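Local coordinates for putative Fe-S biosynthesis protein (Lactobacillus salivarius, PDB 2P2E), which has no established function but is probably involved in the assembly of iron-sulphur clusters, at residues Lys13-Tyr18 with Ser98-Thr103; Met89-Asn94 with Pro112-Gln117. All blocks are in the same frame, centred on the assembly; numbering follows the deposited sequence.

Contact 1. Residues Lys13-Tyr18 with Ser98-Thr103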
loop_
_atom_site.group_PDB
_atom_site.type_symbol
_atom_site.label_atom_id
_atom_site.label_comp_id
_atom_site.label_asym_id
_atom_site.label_seq_id
_atom_site.Cartn_x
_atom_site.Cartn_y
_atom_site.Cartn_z
ATOM N N LYS A 13 -2.573 9.625 -10.257
ATOM C CA LYS A 13 -1.590 10.511 -10.852
ATOM C C LYS A 13 -0.355 10.603 -9.968
ATOM O O LYS A 13 0.764 10.552 -10.465
ATOM C CB LYS A 13 -2.195 11.904 -11.066
ATOM C CG LYS A 13 -1.301 12.887 -11.836
ATOM C CD LYS A 13 -0.935 12.355 -13.227
ATOM C CE LYS A 13 -0.288 13.432 -14.121
ATOM N NZ LYS A 13 0.960 14.045 -13.536
ATOM N N LYS A 14 -0.558 10.720 -8.660
ATOM C CA LYS A 14 0.556 10.822 -7.723
ATOM C C LYS A 14 1.335 9.510 -7.613
ATOM O O LYS A 14 2.459 9.482 -7.101
ATOM C CB LYS A 14 0.048 11.220 -6.337
ATOM C CG LYS A 14 1.136 11.317 -5.278
ATOM C CD LYS A 14 0.536 11.223 -3.880
ATOM C CE LYS A 14 1.578 11.428 -2.779
ATOM N NZ LYS A 14 2.086 12.837 -2.747
ATOM N N LEU A 15 0.729 8.425 -8.086
ATOM C CA LEU A 15 1.353 7.112 -8.043
ATOM C C LEU A 15 1.876 6.718 -9.405
ATOM O O LEU A 15 2.511 5.680 -9.554
ATOM C CB LEU A 15 0.346 6.066 -7.569
ATOM C CG LEU A 15 0.056 6.027 -6.064
ATOM C CD1 LEU A 15 -1.158 5.152 -5.768
ATOM C CD2 LEU A 15 1.285 5.508 -5.341
ATOM N N GLN A 16 1.620 7.563 -10.392
ATOM C CA GLN A 16 2.030 7.309 -11.764
ATOM C C GLN A 16 3.513 6.981 -11.930
ATOM O O GLN A 16 3.873 6.018 -12.611
ATOM C CB GLN A 16 1.663 8.516 -12.612
ATOM C CG GLN A 16 1.486 8.227 -14.090
ATOM C CD GLN A 16 0.714 9.334 -14.792
ATOM O OE1 GLN A 16 1.138 10.497 -14.802
ATOM N NE2 GLN A 16 -0.433 8.980 -15.368
ATOM N N ARG A 17 4.366 7.782 -11.296
ATOM C CA ARG A 17 5.816 7.597 -11.371
ATOM C C ARG A 17 6.272 6.202 -10.943
ATOM O O ARG A 17 7.374 5.769 -11.286
ATOM C CB ARG A 17 6.520 8.634 -10.500
ATOM C CG ARG A 17 6.109 10.076 -10.758
ATOM C CD ARG A 17 6.600 10.569 -12.108
ATOM N NE ARG A 17 8.027 10.322 -12.314
ATOM C CZ ARG A 17 9.015 10.968 -11.701
ATOM N NH1 ARG A 17 8.752 11.927 -10.827
ATOM N NH2 ARG A 17 10.277 10.641 -11.956
ATOM N N TYR A 18 5.430 5.505 -10.187
ATOM C CA TYR A 18 5.768 4.162 -9.723
ATOM C C TYR A 18 5.092 3.094 -10.581
ATOM O O TYR A 18 5.731 2.131 -10.992
ATOM C CB TYR A 18 5.357 3.988 -8.260
ATOM C CG TYR A 18 5.938 5.027 -7.330
ATOM C CD1 TYR A 18 7.305 5.064 -7.054
ATOM C CD2 TYR A 18 5.124 5.973 -6.727
ATOM C CE1 TYR A 18 7.843 6.021 -6.200
ATOM C CE2 TYR A 18 5.645 6.933 -5.876
ATOM C CZ TYR A 18 7.004 6.953 -5.614
ATOM O OH TYR A 18 7.513 7.918 -4.781
ATOM N N SER A 98 -0.264 16.858 1.003
ATOM C CA SER A 98 -0.050 16.108 -0.227
ATOM C C SER A 98 -0.063 14.605 -0.008
ATOM O O SER A 98 0.382 13.849 -0.873
ATOM C CB SER A 98 1.280 16.506 -0.861
ATOM O OG SER A 98 2.372 16.168 -0.019
ATOM N N LEU A 99 -0.566 14.166 1.139
ATOM C CA LEU A 99 -0.599 12.740 1.430
ATOM C C LEU A 99 -1.851 12.039 0.927
ATOM O O LEU A 99 -2.860 12.677 0.603
ATOM C CB LEU A 99 -0.473 12.515 2.931
ATOM C CG LEU A 99 0.924 12.683 3.518
ATOM C CD1 LEU A 99 0.835 12.680 5.035
ATOM C CD2 LEU A 99 1.816 11.558 3.043
ATOM N N LEU A 100 -1.778 10.715 0.856
ATOM C CA LEU A 100 -2.913 9.934 0.418
ATOM C C LEU A 100 -3.754 9.551 1.619
ATOM O O LEU A 100 -3.324 9.686 2.764
ATOM C CB LEU A 100 -2.456 8.674 -0.303
ATOM C CG LEU A 100 -1.781 8.880 -1.655
ATOM C CD1 LEU A 100 -1.374 7.539 -2.223
ATOM C CD2 LEU A 100 -2.721 9.578 -2.600
ATOM N N ARG A 101 -4.957 9.066 1.346
ATOM C CA ARG A 101 -5.871 8.657 2.393
ATOM C C ARG A 101 -6.394 7.262 2.075
ATOM O O ARG A 101 -6.659 6.945 0.926
ATOM C CB ARG A 101 -7.035 9.639 2.466
ATOM C CG ARG A 101 -7.990 9.360 3.588
ATOM C CD ARG A 101 -9.317 10.050 3.341
ATOM N NE ARG A 101 -9.148 11.478 3.118
ATOM C CZ ARG A 101 -8.693 12.331 4.037
ATOM N NH1 ARG A 101 -8.364 11.892 5.256
ATOM N NH2 ARG A 101 -8.557 13.624 3.734
ATOM N N LEU A 102 -6.535 6.430 3.095
ATOM C CA LEU A 102 -7.045 5.087 2.905
ATOM C C LEU A 102 -8.329 4.913 3.699
ATOM O O LEU A 102 -8.306 4.918 4.929
ATOM C CB LEU A 102 -6.025 4.052 3.373
ATOM C CG LEU A 102 -6.552 2.612 3.289
ATOM C CD1 LEU A 102 -6.654 2.204 1.843
ATOM C CD2 LEU A 102 -5.651 1.652 4.049
ATOM N N THR A 103 -9.451 4.760 3.005
ATOM C CA THR A 103 -10.723 4.574 3.686
ATOM C C THR A 103 -11.419 3.291 3.242
ATOM O O THR A 103 -11.155 2.783 2.161
ATOM C CB THR A 103 -11.684 5.767 3.444
ATOM O OG1 THR A 103 -11.915 5.923 2.040
ATOM C CG2 THR A 103 -11.097 7.054 4.023
#

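Contact 2. Residues Met89-Asn94 with Pro112-Gln117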
loop_
_atom_site.group_PDB
_atom_site.type_symbol
_atom_site.label_atom_id
_atom_site.label_comp_id
_atom_site.label_asym_id
_atom_site.label_seq_id
_atom_site.Cartn_x
_atom_site.Cartn_y
_atom_site.Cartn_z
HETATM N N MSE A 89 -12.146 -0.835 -0.393
HETATM C CA MSE A 89 -11.478 0.334 0.130
HETATM C C MSE A 89 -11.201 1.382 -0.910
HETATM O O MSE A 89 -11.398 1.166 -2.097
HETATM C CB MSE A 89 -10.180 -0.073 0.782
HETATM C CG MSE A 89 -10.372 -1.031 1.910
HETATM SE SE MSE A 89 -8.663 -1.681 2.495
HETATM C CE MSE A 89 -8.400 -3.064 1.172
ATOM N N LYS A 90 -10.707 2.519 -0.454
ATOM C CA LYS A 90 -10.425 3.614 -1.350
ATOM C C LYS A 90 -9.185 4.388 -0.962
ATOM O O LYS A 90 -8.910 4.606 0.215
ATOM C CB LYS A 90 -11.627 4.550 -1.372
ATOM C CG LYS A 90 -11.552 5.710 -2.341
ATOM C CD LYS A 90 -12.882 6.455 -2.314
ATOM C CE LYS A 90 -12.981 7.514 -3.393
ATOM N NZ LYS A 90 -14.329 8.184 -3.412
ATOM N N ILE A 91 -8.434 4.790 -1.976
ATOM C CA ILE A 91 -7.237 5.584 -1.800
ATOM C C ILE A 91 -7.518 6.893 -2.511
ATOM O O ILE A 91 -7.789 6.912 -3.706
ATOM C CB ILE A 91 -6.024 4.905 -2.432
ATOM C CG1 ILE A 91 -5.737 3.601 -1.684
ATOM C CG2 ILE A 91 -4.821 5.849 -2.419
ATOM C CD1 ILE A 91 -4.592 2.806 -2.248
ATOM N N SER A 92 -7.493 7.985 -1.766
ATOM C CA SER A 92 -7.750 9.287 -2.352
ATOM C C SER A 92 -6.623 10.214 -1.956
ATOM O O SER A 92 -5.698 9.802 -1.252
ATOM C CB SER A 92 -9.080 9.847 -1.858
ATOM O OG SER A 92 -9.012 10.156 -0.480
ATOM N N LEU A 93 -6.698 11.461 -2.414
ATOM C CA LEU A 93 -5.671 12.447 -2.100
ATOM C C LEU A 93 -6.205 13.522 -1.158
ATOM O O LEU A 93 -7.245 14.133 -1.415
ATOM C CB LEU A 93 -5.148 13.094 -3.379
ATOM C CG LEU A 93 -4.180 14.250 -3.143
ATOM C CD1 LEU A 93 -2.920 13.764 -2.404
ATOM C CD2 LEU A 93 -3.819 14.855 -4.481
ATOM N N ASN A 94 -5.491 13.736 -0.058
ATOM C CA ASN A 94 -5.887 14.733 0.922
ATOM C C ASN A 94 -5.895 16.122 0.316
ATOM O O ASN A 94 -5.005 16.492 -0.469
ATOM C CB ASN A 94 -4.942 14.715 2.125
ATOM C CG ASN A 94 -4.991 13.407 2.874
ATOM O OD1 ASN A 94 -6.059 12.948 3.267
ATOM N ND2 ASN A 94 -3.838 12.797 3.075
ATOM N N PRO A 112 -5.870 7.978 7.720
ATOM C CA PRO A 112 -6.008 9.346 7.200
ATOM C C PRO A 112 -4.806 9.936 6.471
ATOM O O PRO A 112 -4.967 10.800 5.617
ATOM C CB PRO A 112 -6.399 10.152 8.440
ATOM C CG PRO A 112 -5.815 9.358 9.573
ATOM C CD PRO A 112 -6.111 7.935 9.171
ATOM N N ALA A 113 -3.604 9.482 6.803
ATOM C CA ALA A 113 -2.399 9.981 6.150
ATOM C C ALA A 113 -1.545 8.797 5.701
ATOM O O ALA A 113 -0.653 8.344 6.410
ATOM C CB ALA A 113 -1.616 10.870 7.100
ATOM N N LEU A 114 -1.831 8.302 4.507
ATOM C CA LEU A 114 -1.133 7.158 3.940
ATOM C C LEU A 114 0.150 7.571 3.228
ATOM O O LEU A 114 0.099 8.216 2.194
ATOM C CB LEU A 114 -2.079 6.481 2.968
ATOM C CG LEU A 114 -1.742 5.144 2.334
ATOM C CD1 LEU A 114 -1.651 4.052 3.390
ATOM C CD2 LEU A 114 -2.832 4.832 1.324
ATOM N N SER A 115 1.301 7.190 3.764
ATOM C CA SER A 115 2.576 7.567 3.153
ATOM C C SER A 115 3.043 6.596 2.091
ATOM O O SER A 115 2.497 5.513 1.943
ATOM C CB SER A 115 3.669 7.666 4.209
ATOM O OG SER A 115 4.090 6.380 4.622
ATOM N N ILE A 116 4.073 6.985 1.357
ATOM C CA ILE A 116 4.614 6.129 0.315
ATOM C C ILE A 116 6.114 5.938 0.493
ATOM O O ILE A 116 6.855 6.903 0.609
ATOM C CB ILE A 116 4.379 6.730 -1.062
ATOM C CG1 ILE A 116 2.917 7.132 -1.198
ATOM C CG2 ILE A 116 4.777 5.724 -2.138
ATOM C CD1 ILE A 116 2.644 8.006 -2.386
ATOM N N GLN A 117 6.558 4.692 0.494
ATOM C CA GLN A 117 7.971 4.410 0.661
ATOM C C GLN A 117 8.570 3.710 -0.549
ATOM O O GLN A 117 8.094 2.652 -0.959
ATOM C CB GLN A 117 8.169 3.542 1.893
ATOM C CG GLN A 117 7.370 4.024 3.068
ATOM C CD GLN A 117 8.253 4.343 4.239
ATOM O OE1 GLN A 117 7.774 4.629 5.345
ATOM N NE2 GLN A 117 9.564 4.296 4.009
#

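Contact 1. Residues Lys13-Tyr18 with Ser98-Thr103
Chi1 of Lys-14 (178°) carries CG away from the backbone nitrogen, and the aliphatic chain runs almost straight from the helix toward Leu-100; only the last torsion, chi4 at 68°, bends it, turning the ammonium group to the backbone of Ser-98. Leu-100 has CG anti to its own carbonyl carbon, which brings its isobutyl end over to the helix. In this small beta-rich, barrel-like protein, helix 9-19 thus packs against the entrance of strand 100-104, part of the mixed eight-stranded sheet. The two side chains run alongside each other, pointing opposite ways, so that CD of the lysine lies beside the branch of the leucine, 3.9 Å from Leu-100 CD2. The methylene chain therefore acts as apolar packing while its charged tip reaches the loop at Ser-98. The next residue, Leu-15, adds a second, buried side chain: it leaves the helix obliquely to the strand, and its branch closes the distance, with CD1 4.3 Å from Leu-100 CD1. This looser methyl contact is buried, and around it Ile-72 lies on Leu-15 while Ile-91 lies on Leu-100. Ile-116 of strand 108-118 also touches Lys-14, so the lysine chain spans two neighbouring strands. The polar end of the contact is a single hydrogen bond to the loop just before the strand: Lys-14 NZ donates to Ser-98 O over 2.7 Å, lying in the carbonyl plane with a C=O...N angle of 159°.

Contact 2. Residues Met89-Asn94 with Pro112-Gln117
Asn-94, just past the end of strand 88-93, extends its side chain toward Pro-112, at the corner where strand 108-118 is interrupted. Strands 88-93 and 108-118 are not neighbours in the mixed sheet; strand 100-104 runs between them, and this contact spans it. From the backbone, Asn-94 CB points at the other segment but still lies 5.2 Å from Pro-112 O. CG, anti to the carbonyl carbon (chi1 -63°), shortens that distance to 3.8 Å. There the carboxamide divides, and its two ends are equally far from the proline carbonyl. OD1 stands 3.4 Å from Pro-112 O as an acceptor facing an acceptor, without a hydrogen bond. ND2, also 3.4 Å from Pro-112 O, donates to it, but the N-H...O angle of 138° makes the bond weak; the same nitrogen lies 4.4 Å from Ala-113 CA. It also makes weak hydrogen bonds to Leu-100 O and Asn-97 OD1, so this buried amide nitrogen is shared among three acceptors rather than gripped by one.

Further into the protein, the link is purely apolar. Leu-114 projects toward Ile-91, and a methyl contact between Ile-91 CG2 and Leu-114 CD2, 4.4 Å long, joins the two without close interlocking. Ile-91 rests as well on Leu-100 and Leu-102 of the intervening strand and on Ala-11 of helix 9-19, while Leu-114 meets Phe-49 and Ile-51 of strand 49-55. The pair thus lies between helix 9-19, on the Ile-91 side, and strand 49-55, on the Leu-114 side, with Asn-94 linking the end of strand 88-93 to the corner at Pro-112.

From the N terminus, strand 4-7 leads into helix 9-19, and the chain then winds through most of the sheet before residues 98-103 return to the helix and close contact 1, a loop with 79 residues between its segments. Contact 2 closes a much shorter one, of 17 residues. Because 89-94 precedes 98-103 and 112-117 follows it, the two loops cross. Their centres are about 6 Å apart, and strand 100-104 ties them together: a probable hydrogen bond joins Leu-100 O to Leu-114 N on one flank, another joins Thr-103 O to Lys-90 N on the other. Helix and three successive strands thereby form one connected region.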